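Local coordinates for protein glycogen synthase (Cyanobacterium sp. CLg1, PDB 6GNF) that belongs to the starch and glycogen synthase family of GT-B-fold glycosyltransferases and holds ADP and a bound glycan in the cleft between its two Rossmann-like domains, at residues S28-V31 with K36-G39; A32-T37 with H101-H106; L200-F205 with E360-A365. One frame throughout, in Å; residues are numbered along the deposited sequence.

How the contacts relate
Following the chain from its N terminus, contact 1 comes first: it closes the short loop between strand 23-27 and helix 39-54, bringing 28-31 back against 36-39. Contact 2 starts inside that same loop, shares Lys-36 and Thr-37 with contact 1, and reaches forward to strand 99-105, so the loop is also fastened to the sheet; the two touch where Val-31 meets His-101 and Trp-103. Contact 3 opens only after both have closed. It joins the loop after strand 195-200 to the one before helix 365-370, crossing from one domain to the other. Contacts 1 and 3, with centres about 14 Å apart, both touch ADP and AC1.

Contact 1: S28-V31 with K36-G39; sequences STEV and KTGG. With ADP (adenosine-5'-diphosphate), chain F; AC1 (4,6-dideoxy-4-{[(1S,4R,5S,6S)-4,5,6-trihydroxy-3-(hydroxymethyl)cyclohex-2-en-1-yl]amino}-alpha-D-glucopyranose), chain D; GLC (alpha-D-glucopyranose), chain B.
The carboxylate of Glu-30 presents one face to Thr-37. Its OE1 receives Thr-37 N from well above that face, 3.0 Å away along a nearly straight N-H (169°), while OE2 takes Thr-37 OG1 at 2.5 Å, on its syn side and tilted out of the carboxylate plane. Lys-36 CA also lies 3.5 Å from OE1. Around the rest of the group, Tyr-121 OH bonds to OE2 and Gly-41 N gives OE1 a weak bond, so both oxygens of the buried carboxylate have several polar partners, which would probably favour its charged form.

Glutamate suits this place because its chain, extended beyond CG (chi2 180°), is long enough to span the loop and meet Thr-37 roughly at right angles. Threonine supplies a hydroxyl held between its own backbone N and carbonyl carbon (chi1 70°), from where OG1 can give to Glu-30 and accept from GLC O6 at 2.7 Å. Glu-30 thus positions, from the second shell, a residue that touches the glycan.

The segment 36-39 is the Lys-X-Gly-Gly motif of this family. Lys-36 sends NZ to within 3.5 Å of ADP O4', and the two glycines let the backbone come close to both ligands: Gly-38 CA is 4.0 Å from AC1 C6, and Gly-39 N bonds to ADP O2B at 2.7 Å.

Ser-28 OG bonds to Glu-30 O, which also accepts from Thr-44 of helix 39-54. The loop leaves strand 23-27 with Ser-28 backbone-bonded to Val-61 of strand 57-63, and runs into that helix, whose beginning faces the diphosphate.

Contact 2: A32-T37 with H101-H106; sequences APYSKT and HIWVDH. With GLC (alpha-D-glucopyranose), chain B.
Tyr-34 and Trp-103 make the tight half of this contact. The benzene edge of the tryptophan points into the tyrosine face: Trp-103 CZ2 stands 3.4 Å above the ring plane, over its centre, and CH2 comes to 3.5 Å from Tyr-34 CG. The pair is edge-to-face, though inclined, with planes at 57° and centroids 4.7 Å apart. Tyr-34 CG lies beside its own backbone N (chi1 -58°), a setting that swings the ring out from the loop and over the strand.

His-101 joins more loosely. Tyr-34 CE2 sits 4.0 Å above the imidazole plane, displaced toward the rim, and the two rings meet obliquely at 5.5 Å between centroids. Together the three form an aromatic cluster. His-101 and Trp-103 are two positions apart on strand 99-105, so both project from the same side of the large sheet of the N-terminal Rossmann-like domain, and the loop that follows strand 23-27 is laid over them.

These residue types combine broad apolar surfaces with polar ends that find their own partners: Trp-103 NE1 bonds to Ser-94 OG on the adjacent strand, His-101 ND1 to Thr-60 OG1, and Tyr-34 OH to Asp-70 OD2. These three polar atoms thus have partners although the rings are packed together.

The solvent side is looser. Pro-33, preceded by a cis peptide bond, is exposed, and Tyr-34 itself is partly so, whereas the histidine and tryptophan beneath are buried. Ser-35 faces the strand too, but its OG accepts a hydrogen bond from Val-31 N within the loop. Beyond it, Lys-36 and Thr-37 part from the strand altogether and head for the ligand pocket.

Contact 3: L200-F205 with E360-A365; sequences LHNIAF and ENQKGA. With AC1 (4,6-dideoxy-4-{[(1S,4R,5S,6S)-4,5,6-trihydroxy-3-(hydroxymethyl)cyclohex-2-en-1-yl]amino}-alpha-D-glucopyranose), chain D; ADP (adenosine-5'-diphosphate), chain F; BGC (beta-D-glucopyranose), chain C.
The interdomain cleft is bridged here, where Asn-202 of the N-terminal domain meets Gln-362 of the C-terminal one. Asn-202 ND2 gives a hydrogen bond to Gln-362 OE1, 3.3 Å long and somewhat bent (148°). The acceptor lies in the amide plane of Asn-202, yet the two amides are turned 78° against each other. Asparagine fits because its other end is used as well: OD1 accepts Ala-204 N at 3.1 Å in an Asx turn, which fixes the amide flip. Gln-362 is equally committed, with OE1 also accepting from Arg-358 NH2 and NE2 donating to AC1 O2B at 3.0 Å along a nearly straight line (170°).

Flanking residues hold the ligands. His-201 ND1 and AC1 O6B share a 3.0 Å hydrogen bond in the imidazole plane, and Lys-363 NZ reaches ADP O3A (2.8 Å) and O1B, a cation well placed for a diphosphate. Phe-205 offers a flat face to BGC, whose O4 lies 3.8 Å above the ring centre, while Glu-360, salt-bridged to Arg-358, stands at the ring edge. Such ligand contacts from both domains are characteristic of the GT-B fold, whose binding site is the cleft itself.

Contact 1: S28-V31 with K36-G39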
loop_
_atom_site.group_PDB
_atom_site.type_symbol
_atom_site.label_atom_id
_atom_site.label_comp_id
_atom_site.label_asym_id
_atom_site.label_seq_id
_atom_site.Cartn_x
_atom_site.Cartn_y
_atom_site.Cartn_z
ATOM N N SER A 28 5.195 -1.540 11.236
ATOM C CA SER A 28 4.166 -1.950 10.287
ATOM C C SER A 28 3.936 -3.441 10.316
ATOM O O SER A 28 4.709 -4.188 10.895
ATOM C CB SER A 28 4.523 -1.521 8.853
ATOM O OG SER A 28 5.616 -2.207 8.328
ATOM N N THR A 29 2.905 -3.867 9.604
ATOM C CA THR A 29 2.636 -5.289 9.404
ATOM C C THR A 29 3.421 -5.865 8.231
ATOM O O THR A 29 3.503 -7.072 8.104
ATOM C CB THR A 29 1.142 -5.524 9.134
ATOM O OG1 THR A 29 0.700 -4.574 8.153
ATOM C CG2 THR A 29 0.355 -5.304 10.383
ATOM N N GLU A 30 3.954 -5.001 7.364
ATOM C CA GLU A 30 4.582 -5.441 6.125
ATOM C C GLU A 30 5.921 -4.757 5.922
ATOM O O GLU A 30 6.014 -3.542 6.052
ATOM C CB GLU A 30 3.714 -5.059 4.931
ATOM C CG GLU A 30 2.500 -5.926 4.701
ATOM C CD GLU A 30 1.682 -5.476 3.495
ATOM O OE1 GLU A 30 2.255 -5.008 2.477
ATOM O OE2 GLU A 30 0.443 -5.601 3.584
ATOM N N VAL A 31 6.927 -5.536 5.532
ATOM C CA VAL A 31 8.210 -4.993 5.072
ATOM C C VAL A 31 8.707 -5.853 3.912
ATOM O O VAL A 31 9.099 -6.997 4.109
ATOM C CB VAL A 31 9.291 -4.998 6.186
ATOM C CG1 VAL A 31 10.586 -4.392 5.661
ATOM C CG2 VAL A 31 8.822 -4.238 7.413
ATOM N N LYS A 36 4.552 -8.723 2.341
ATOM C CA LYS A 36 4.019 -7.769 1.381
ATOM C C LYS A 36 2.727 -8.294 0.781
ATOM O O LYS A 36 2.673 -9.433 0.341
ATOM C CB LYS A 36 5.034 -7.570 0.263
ATOM C CG LYS A 36 4.533 -6.782 -0.958
ATOM C CD LYS A 36 5.674 -6.086 -1.710
ATOM C CE LYS A 36 5.626 -6.257 -3.228
ATOM N NZ LYS A 36 4.475 -5.565 -3.866
ATOM N N THR A 37 1.695 -7.454 0.789
ATOM C CA THR A 37 0.397 -7.731 0.155
ATOM C C THR A 37 0.112 -6.615 -0.869
ATOM O O THR A 37 -0.932 -6.604 -1.525
ATOM C CB THR A 37 -0.750 -7.740 1.197
ATOM O OG1 THR A 37 -0.998 -6.404 1.696
ATOM C CG2 THR A 37 -0.448 -8.691 2.359
ATOM N N GLY A 38 1.041 -5.666 -0.955
ATOM C CA GLY A 38 0.820 -4.471 -1.754
ATOM C C GLY A 38 1.866 -3.392 -1.507
ATOM O O GLY A 38 2.959 -3.671 -1.035
ATOM N N GLY A 39 1.475 -2.145 -1.757
ATOM C CA GLY A 39 2.382 -1.014 -1.703
ATOM C C GLY A 39 2.940 -0.665 -0.346
ATOM O O GLY A 39 4.010 -0.075 -0.271
HETATM P PB ADP F . -1.965 -1.311 -3.558
HETATM O O1B ADP F . -3.146 -0.399 -3.349
HETATM O O2B ADP F . -0.831 -1.049 -2.605
HETATM O O3B ADP F . -2.344 -2.756 -3.735
HETATM P PA ADP F . 0.007 -0.146 -5.310
HETATM O O1A ADP F . 0.335 0.938 -4.291
HETATM O O2A ADP F . 0.022 0.156 -6.803
HETATM O O3A ADP F . -1.429 -0.832 -5.004
HETATM O "O5'" ADP F . 0.997 -1.399 -5.060
HETATM C "C5'" ADP F . 0.662 -2.720 -5.500
HETATM C "C4'" ADP F . 1.957 -3.427 -5.881
HETATM O "O4'" ADP F . 1.775 -4.834 -6.049
HETATM C "C3'" ADP F . 2.480 -2.900 -7.201
HETATM O "O3'" ADP F . 3.894 -2.723 -7.070
HETATM C "C2'" ADP F . 2.117 -3.966 -8.211
HETATM O "O2'" ADP F . 3.137 -4.025 -9.203
HETATM C "C1'" ADP F . 2.037 -5.243 -7.392
HETATM N N9 ADP F . 0.976 -6.215 -7.775
HETATM C C8 ADP F . -0.350 -6.092 -7.556
HETATM N N7 ADP F . -1.028 -7.185 -8.003
HETATM C C5 ADP F . -0.120 -8.038 -8.509
HETATM C C6 ADP F . -0.135 -9.373 -9.143
HETATM N N6 ADP F . -1.289 -10.041 -9.336
HETATM N N1 ADP F . 1.042 -9.908 -9.532
HETATM C C2 ADP F . 2.211 -9.270 -9.361
HETATM N N3 ADP F . 2.295 -8.055 -8.789
HETATM C C4 ADP F . 1.195 -7.400 -8.347
HETATM C C1 AC1 D . -2.844 -3.017 3.123
HETATM O O2 AC1 D . -2.916 -1.265 4.814
HETATM C C2 AC1 D . -2.377 -1.617 3.524
HETATM C C4A AC1 D . -0.554 3.224 -1.696
HETATM C C3 AC1 D . -2.757 -0.569 2.476
HETATM O O3 AC1 D . -2.119 0.654 2.854
HETATM C C4 AC1 D . -2.337 -1.002 1.053
HETATM N N4A AC1 D . -2.666 -0.030 -0.015
HETATM C C5 AC1 D . -2.980 -2.374 0.797
HETATM O O5 AC1 D . -2.498 -3.316 1.763
HETATM C C6 AC1 D . -2.670 -2.935 -0.581
HETATM C C1B AC1 D . -2.230 1.368 -0.064
HETATM C C2B AC1 D . -2.794 2.191 -1.260
HETATM O O2B AC1 D . -3.773 1.494 -2.025
HETATM C C3B AC1 D . -1.795 2.639 -2.302
HETATM O O3B AC1 D . -2.388 3.654 -3.112
HETATM O O4 AC1 D . 0.373 3.406 -2.771
HETATM C C5B AC1 D . 0.016 2.303 -0.648
HETATM C C7B AC1 D . -0.727 1.448 0.036
HETATM C C6B AC1 D . 1.476 2.398 -0.338
HETATM O O6B AC1 D . 1.723 3.740 0.087
HETATM C C1 GLC B . -6.824 -6.020 4.904
HETATM C C2 GLC B . -6.050 -5.112 5.874
HETATM C C3 GLC B . -5.552 -3.876 5.130
HETATM C C4 GLC B . -4.716 -4.296 3.925
HETATM C C5 GLC B . -5.584 -5.165 3.006
HETATM C C6 GLC B . -4.886 -5.596 1.707
HETATM O O2 GLC B . -6.881 -4.692 6.962
HETATM O O3 GLC B . -4.794 -3.021 5.986
HETATM O O4 GLC B . -4.261 -3.105 3.271
HETATM O O5 GLC B . -6.024 -6.317 3.745
HETATM O O6 GLC B . -3.725 -6.404 1.956
#

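Contact 2: A32-T37 with H101-H106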
loop_
_atom_site.group_PDB
_atom_site.type_symbol
_atom_site.label_atom_id
_atom_site.label_comp_id
_atom_site.label_asym_id
_atom_site.label_seq_id
_atom_site.Cartn_x
_atom_site.Cartn_y
_atom_site.Cartn_z
ATOM N N ALA A 32 8.673 -5.308 2.704
ATOM C CA ALA A 32 9.167 -6.040 1.544
ATOM C C ALA A 32 10.671 -6.224 1.679
ATOM O O ALA A 32 11.342 -5.393 2.281
ATOM C CB ALA A 32 8.848 -5.289 0.254
ATOM N N PRO A 33 11.214 -7.324 1.127
ATOM C CA PRO A 33 10.528 -8.409 0.430
ATOM C C PRO A 33 10.077 -9.542 1.360
ATOM O O PRO A 33 9.564 -10.545 0.910
ATOM C CB PRO A 33 11.596 -8.907 -0.543
ATOM C CG PRO A 33 12.885 -8.687 0.187
ATOM C CD PRO A 33 12.674 -7.525 1.125
ATOM N N TYR A 34 10.161 -9.341 2.665
ATOM C CA TYR A 34 9.881 -10.405 3.628
ATOM C C TYR A 34 8.369 -10.643 3.707
ATOM O O TYR A 34 7.889 -11.775 3.710
ATOM C CB TYR A 34 10.380 -9.976 5.005
ATOM C CG TYR A 34 11.857 -9.641 5.075
ATOM C CD1 TYR A 34 12.794 -10.630 5.384
ATOM C CD2 TYR A 34 12.320 -8.340 4.855
ATOM C CE1 TYR A 34 14.144 -10.338 5.461
ATOM C CE2 TYR A 34 13.668 -8.041 4.926
ATOM C CZ TYR A 34 14.581 -9.042 5.231
ATOM O OH TYR A 34 15.940 -8.792 5.323
ATOM N N SER A 35 7.631 -9.545 3.830
ATOM C CA SER A 35 6.194 -9.591 3.928
ATOM C C SER A 35 5.604 -8.446 3.101
ATOM O O SER A 35 6.067 -7.310 3.201
ATOM C CB SER A 35 5.796 -9.472 5.410
ATOM O OG SER A 35 6.337 -8.312 6.016
ATOM N N LYS A 36 4.552 -8.723 2.341
ATOM C CA LYS A 36 4.019 -7.769 1.381
ATOM C C LYS A 36 2.727 -8.294 0.781
ATOM O O LYS A 36 2.673 -9.433 0.341
ATOM C CB LYS A 36 5.034 -7.570 0.263
ATOM C CG LYS A 36 4.533 -6.782 -0.958
ATOM C CD LYS A 36 5.674 -6.086 -1.710
ATOM C CE LYS A 36 5.626 -6.257 -3.228
ATOM N NZ LYS A 36 4.475 -5.565 -3.866
ATOM N N THR A 37 1.695 -7.454 0.789
ATOM C CA THR A 37 0.397 -7.731 0.155
ATOM C C THR A 37 0.112 -6.615 -0.869
ATOM O O THR A 37 -0.932 -6.604 -1.525
ATOM C CB THR A 37 -0.750 -7.740 1.197
ATOM O OG1 THR A 37 -0.998 -6.404 1.696
ATOM C CG2 THR A 37 -0.448 -8.691 2.359
ATOM N N HIS A 101 16.105 -4.654 10.651
ATOM C CA HIS A 101 14.750 -5.179 10.619
ATOM C C HIS A 101 14.577 -6.044 11.843
ATOM O O HIS A 101 15.333 -6.990 12.066
ATOM C CB HIS A 101 14.526 -5.989 9.350
ATOM C CG HIS A 101 14.798 -5.213 8.105
ATOM N ND1 HIS A 101 14.070 -4.099 7.753
ATOM C CD2 HIS A 101 15.732 -5.374 7.144
ATOM C CE1 HIS A 101 14.539 -3.615 6.616
ATOM N NE2 HIS A 101 15.546 -4.369 6.226
ATOM N N ILE A 102 13.662 -5.629 12.708
ATOM C CA ILE A 102 13.358 -6.349 13.922
ATOM C C ILE A 102 12.032 -7.057 13.710
ATOM O O ILE A 102 11.053 -6.453 13.259
ATOM C CB ILE A 102 13.218 -5.390 15.120
ATOM C CG1 ILE A 102 14.415 -4.427 15.205
ATOM C CG2 ILE A 102 13.027 -6.171 16.411
ATOM C CD1 ILE A 102 15.747 -5.108 15.224
ATOM N N TRP A 103 11.989 -8.333 14.062
ATOM C CA TRP A 103 10.804 -9.142 13.853
ATOM C C TRP A 103 10.278 -9.660 15.176
ATOM O O TRP A 103 10.993 -10.306 15.944
ATOM C CB TRP A 103 11.138 -10.325 12.964
ATOM C CG TRP A 103 11.885 -9.959 11.733
ATOM C CD1 TRP A 103 13.198 -10.190 11.484
ATOM C CD2 TRP A 103 11.364 -9.300 10.572
ATOM N NE1 TRP A 103 13.533 -9.729 10.237
ATOM C CE2 TRP A 103 12.425 -9.191 9.650
ATOM C CE3 TRP A 103 10.106 -8.817 10.213
ATOM C CZ2 TRP A 103 12.278 -8.599 8.406
ATOM C CZ3 TRP A 103 9.952 -8.220 8.957
ATOM C CH2 TRP A 103 11.034 -8.114 8.072
ATOM N N VAL A 104 9.007 -9.387 15.433
ATOM C CA VAL A 104 8.368 -9.776 16.671
ATOM C C VAL A 104 7.852 -11.198 16.529
ATOM O O VAL A 104 6.979 -11.469 15.712
ATOM C CB VAL A 104 7.207 -8.825 17.005
ATOM C CG1 VAL A 104 6.590 -9.187 18.347
ATOM C CG2 VAL A 104 7.695 -7.386 17.015
ATOM N N ASP A 105 8.366 -12.098 17.358
ATOM C CA ASP A 105 8.056 -13.510 17.242
ATOM C C ASP A 105 7.053 -13.966 18.302
ATOM O O ASP A 105 7.243 -13.760 19.497
ATOM C CB ASP A 105 9.323 -14.342 17.365
ATOM C CG ASP A 105 9.056 -15.841 17.269
ATOM O OD1 ASP A 105 8.638 -16.354 16.206
ATOM O OD2 ASP A 105 9.268 -16.530 18.297
ATOM N N HIS A 106 5.989 -14.621 17.845
ATOM C CA HIS A 106 4.969 -15.188 18.715
ATOM C C HIS A 106 4.176 -16.222 17.930
ATOM O O HIS A 106 4.004 -16.086 16.726
ATOM C CB HIS A 106 4.021 -14.101 19.217
ATOM C CG HIS A 106 3.219 -14.506 20.410
ATOM N ND1 HIS A 106 2.075 -15.268 20.321
ATOM C CD2 HIS A 106 3.407 -14.265 21.728
ATOM C CE1 HIS A 106 1.592 -15.486 21.530
ATOM N NE2 HIS A 106 2.382 -14.887 22.405
HETATM C C1 GLC B . -6.824 -6.020 4.904
HETATM C C2 GLC B . -6.050 -5.112 5.874
HETATM C C3 GLC B . -5.552 -3.876 5.130
HETATM C C4 GLC B . -4.716 -4.296 3.925
HETATM C C5 GLC B . -5.584 -5.165 3.006
HETATM C C6 GLC B . -4.886 -5.596 1.707
HETATM O O2 GLC B . -6.881 -4.692 6.962
HETATM O O3 GLC B . -4.794 -3.021 5.986
HETATM O O4 GLC B . -4.261 -3.105 3.271
HETATM O O5 GLC B . -6.024 -6.317 3.745
HETATM O O6 GLC B . -3.725 -6.404 1.956
#

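Contact 3: L200-F205 with E360-A365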
loop_
_atom_site.group_PDB
_atom_site.type_symbol
_atom_site.label_atom_id
_atom_site.label_comp_id
_atom_site.label_asym_id
_atom_site.label_seq_id
_atom_site.Cartn_x
_atom_site.Cartn_y
_atom_site.Cartn_z
ATOM N N LEU A 200 -0.348 7.436 7.076
ATOM C CA LEU A 200 -1.546 6.828 6.533
ATOM C C LEU A 200 -1.313 6.420 5.087
ATOM O O LEU A 200 -0.901 7.246 4.265
ATOM C CB LEU A 200 -2.705 7.822 6.612
ATOM C CG LEU A 200 -3.989 7.419 5.886
ATOM C CD1 LEU A 200 -4.653 6.242 6.589
ATOM C CD2 LEU A 200 -4.937 8.608 5.785
ATOM N N HIS A 201 -1.539 5.143 4.786
ATOM C CA HIS A 201 -1.429 4.644 3.414
ATOM C C HIS A 201 -2.779 4.427 2.757
ATOM O O HIS A 201 -2.855 4.444 1.544
ATOM C CB HIS A 201 -0.641 3.337 3.371
ATOM C CG HIS A 201 0.749 3.459 3.900
ATOM N ND1 HIS A 201 1.846 3.561 3.079
ATOM C CD2 HIS A 201 1.222 3.500 5.171
ATOM C CE1 HIS A 201 2.933 3.663 3.819
ATOM N NE2 HIS A 201 2.583 3.620 5.093
ATOM N N ASN A 202 -3.820 4.189 3.556
ATOM C CA ASN A 202 -5.156 3.909 3.035
ATOM C C ASN A 202 -6.230 4.131 4.087
ATOM O O ASN A 202 -6.287 3.389 5.076
ATOM C CB ASN A 202 -5.239 2.464 2.533
ATOM C CG ASN A 202 -6.386 2.254 1.540
ATOM O OD1 ASN A 202 -7.486 2.792 1.693
ATOM N ND2 ASN A 202 -6.127 1.486 0.516
ATOM N N ILE A 203 -7.089 5.119 3.844
ATOM C CA ILE A 203 -8.115 5.541 4.799
ATOM C C ILE A 203 -9.334 4.624 4.809
ATOM O O ILE A 203 -10.168 4.732 5.705
ATOM C CB ILE A 203 -8.561 7.000 4.514
ATOM C CG1 ILE A 203 -9.265 7.632 5.717
ATOM C CG2 ILE A 203 -9.477 7.078 3.303
ATOM C CD1 ILE A 203 -8.325 8.268 6.706
ATOM N N ALA A 204 -9.446 3.724 3.839
ATOM C CA ALA A 204 -10.601 2.833 3.775
ATOM C C ALA A 204 -10.611 1.835 4.935
ATOM O O ALA A 204 -11.666 1.381 5.352
ATOM C CB ALA A 204 -10.647 2.091 2.454
ATOM N N PHE A 205 -9.446 1.534 5.499
ATOM C CA PHE A 205 -9.366 0.603 6.612
ATOM C C PHE A 205 -8.833 1.350 7.826
ATOM O O PHE A 205 -7.746 1.937 7.790
ATOM C CB PHE A 205 -8.486 -0.596 6.247
ATOM C CG PHE A 205 -8.848 -1.204 4.920
ATOM C CD1 PHE A 205 -10.028 -1.930 4.776
ATOM C CD2 PHE A 205 -8.040 -1.007 3.803
ATOM C CE1 PHE A 205 -10.386 -2.463 3.553
ATOM C CE2 PHE A 205 -8.390 -1.548 2.575
ATOM C CZ PHE A 205 -9.562 -2.280 2.452
ATOM N N GLU A 360 -10.204 -5.873 -6.604
ATOM C CA GLU A 360 -11.035 -5.342 -5.539
ATOM C C GLU A 360 -11.629 -4.011 -6.016
ATOM O O GLU A 360 -11.106 -3.388 -6.933
ATOM C CB GLU A 360 -10.171 -5.166 -4.285
ATOM C CG GLU A 360 -10.957 -4.890 -2.978
ATOM C CD GLU A 360 -10.727 -3.487 -2.368
ATOM O OE1 GLU A 360 -9.685 -3.242 -1.712
ATOM O OE2 GLU A 360 -11.614 -2.626 -2.557
ATOM N N ASN A 361 -12.712 -3.588 -5.375
ATOM C CA ASN A 361 -13.409 -2.361 -5.764
ATOM C C ASN A 361 -12.481 -1.163 -6.005
ATOM O O ASN A 361 -12.648 -0.422 -6.968
ATOM C CB ASN A 361 -14.450 -1.984 -4.707
ATOM C CG ASN A 361 -15.244 -0.745 -5.093
ATOM O OD1 ASN A 361 -16.013 -0.760 -6.061
ATOM N ND2 ASN A 361 -15.032 0.346 -4.376
ATOM N N GLN A 362 -11.521 -0.963 -5.115
ATOM C CA GLN A 362 -10.605 0.165 -5.218
ATOM C C GLN A 362 -9.974 0.333 -6.601
ATOM O O GLN A 362 -9.859 1.459 -7.090
ATOM C CB GLN A 362 -9.484 0.059 -4.177
ATOM C CG GLN A 362 -8.536 1.247 -4.247
ATOM C CD GLN A 362 -7.377 1.156 -3.302
ATOM O OE1 GLN A 362 -7.418 0.426 -2.313
ATOM N NE2 GLN A 362 -6.313 1.887 -3.607
ATOM N N LYS A 363 -9.563 -0.779 -7.217
ATOM C CA LYS A 363 -8.735 -0.753 -8.437
ATOM C C LYS A 363 -9.502 -0.755 -9.756
ATOM O O LYS A 363 -8.920 -0.489 -10.803
ATOM C CB LYS A 363 -7.758 -1.931 -8.424
ATOM C CG LYS A 363 -6.818 -1.963 -7.224
ATOM C CD LYS A 363 -5.772 -0.866 -7.289
ATOM C CE LYS A 363 -4.939 -0.831 -6.020
ATOM N NZ LYS A 363 -3.843 0.181 -6.093
ATOM N N GLY A 364 -10.797 -1.053 -9.718
ATOM C CA GLY A 364 -11.636 -0.966 -10.910
ATOM C C GLY A 364 -11.395 -2.025 -11.965
ATOM O O GLY A 364 -11.694 -1.801 -13.140
ATOM N N ALA A 365 -10.904 -3.192 -11.556
ATOM C CA ALA A 365 -10.753 -4.326 -12.462
ATOM C C ALA A 365 -12.105 -4.745 -13.039
ATOM O O ALA A 365 -12.200 -5.129 -14.216
ATOM C CB ALA A 365 -10.096 -5.496 -11.746
HETATM C C1 AC1 D . -2.844 -3.017 3.123
HETATM O O2 AC1 D . -2.916 -1.265 4.814
HETATM C C2 AC1 D . -2.377 -1.617 3.524
HETATM C C4A AC1 D . -0.554 3.224 -1.696
HETATM C C3 AC1 D . -2.757 -0.569 2.476
HETATM O O3 AC1 D . -2.119 0.654 2.854
HETATM C C4 AC1 D . -2.337 -1.002 1.053
HETATM N N4A AC1 D . -2.666 -0.030 -0.015
HETATM C C5 AC1 D . -2.980 -2.374 0.797
HETATM O O5 AC1 D . -2.498 -3.316 1.763
HETATM C C6 AC1 D . -2.670 -2.935 -0.581
HETATM C C1B AC1 D . -2.230 1.368 -0.064
HETATM C C2B AC1 D . -2.794 2.191 -1.260
HETATM O O2B AC1 D . -3.773 1.494 -2.025
HETATM C C3B AC1 D . -1.795 2.639 -2.302
HETATM O O3B AC1 D . -2.388 3.654 -3.112
HETATM O O4 AC1 D . 0.373 3.406 -2.771
HETATM C C5B AC1 D . 0.016 2.303 -0.648
HETATM C C7B AC1 D . -0.727 1.448 0.036
HETATM C C6B AC1 D . 1.476 2.398 -0.338
HETATM O O6B AC1 D . 1.723 3.740 0.087
HETATM P PB ADP F . -1.965 -1.311 -3.558
HETATM O O1B ADP F . -3.146 -0.399 -3.349
HETATM O O2B ADP F . -0.831 -1.049 -2.605
HETATM O O3B ADP F . -2.344 -2.756 -3.735
HETATM P PA ADP F . 0.007 -0.146 -5.310
HETATM O O1A ADP F . 0.335 0.938 -4.291
HETATM O O2A ADP F . 0.022 0.156 -6.803
HETATM O O3A ADP F . -1.429 -0.832 -5.004
HETATM O "O5'" ADP F . 0.997 -1.399 -5.060
HETATM C "C5'" ADP F . 0.662 -2.720 -5.500
HETATM C "C4'" ADP F . 1.957 -3.427 -5.881
HETATM O "O4'" ADP F . 1.775 -4.834 -6.049
HETATM C "C3'" ADP F . 2.480 -2.900 -7.201
HETATM O "O3'" ADP F . 3.894 -2.723 -7.070
HETATM C "C2'" ADP F . 2.117 -3.966 -8.211
HETATM O "O2'" ADP F . 3.137 -4.025 -9.203
HETATM C "C1'" ADP F . 2.037 -5.243 -7.392
HETATM N N9 ADP F . 0.976 -6.215 -7.775
HETATM C C8 ADP F . -0.350 -6.092 -7.556
HETATM N N7 ADP F . -1.028 -7.185 -8.003
HETATM C C5 ADP F . -0.120 -8.038 -8.509
HETATM C C6 ADP F . -0.135 -9.373 -9.143
HETATM N N6 ADP F . -1.289 -10.041 -9.336
HETATM N N1 ADP F . 1.042 -9.908 -9.532
HETATM C C2 ADP F . 2.211 -9.270 -9.361
HETATM N N3 ADP F . 2.295 -8.055 -8.789
HETATM C C4 ADP F . 1.195 -7.400 -8.347
HETATM C C2 BGC C . -11.424 -6.373 5.698
HETATM C C3 BGC C . -10.035 -5.736 5.783
HETATM C C4 BGC C . -9.221 -6.170 4.559
HETATM C C5 BGC C . -9.982 -6.018 3.233
HETATM C C6 BGC C . -9.291 -6.805 2.128
HETATM C C1 BGC C . -12.072 -5.902 4.392
HETATM O O1 BGC C . -13.440 -6.318 4.320
HETATM O O2 BGC C . -12.245 -6.033 6.824
HETATM O O3 BGC C . -9.353 -6.081 7.003
HETATM O O4 BGC C . -8.038 -5.371 4.487
HETATM O O5 BGC C . -11.342 -6.459 3.298
HETATM O O6 BGC C . -9.332 -6.014 0.944
#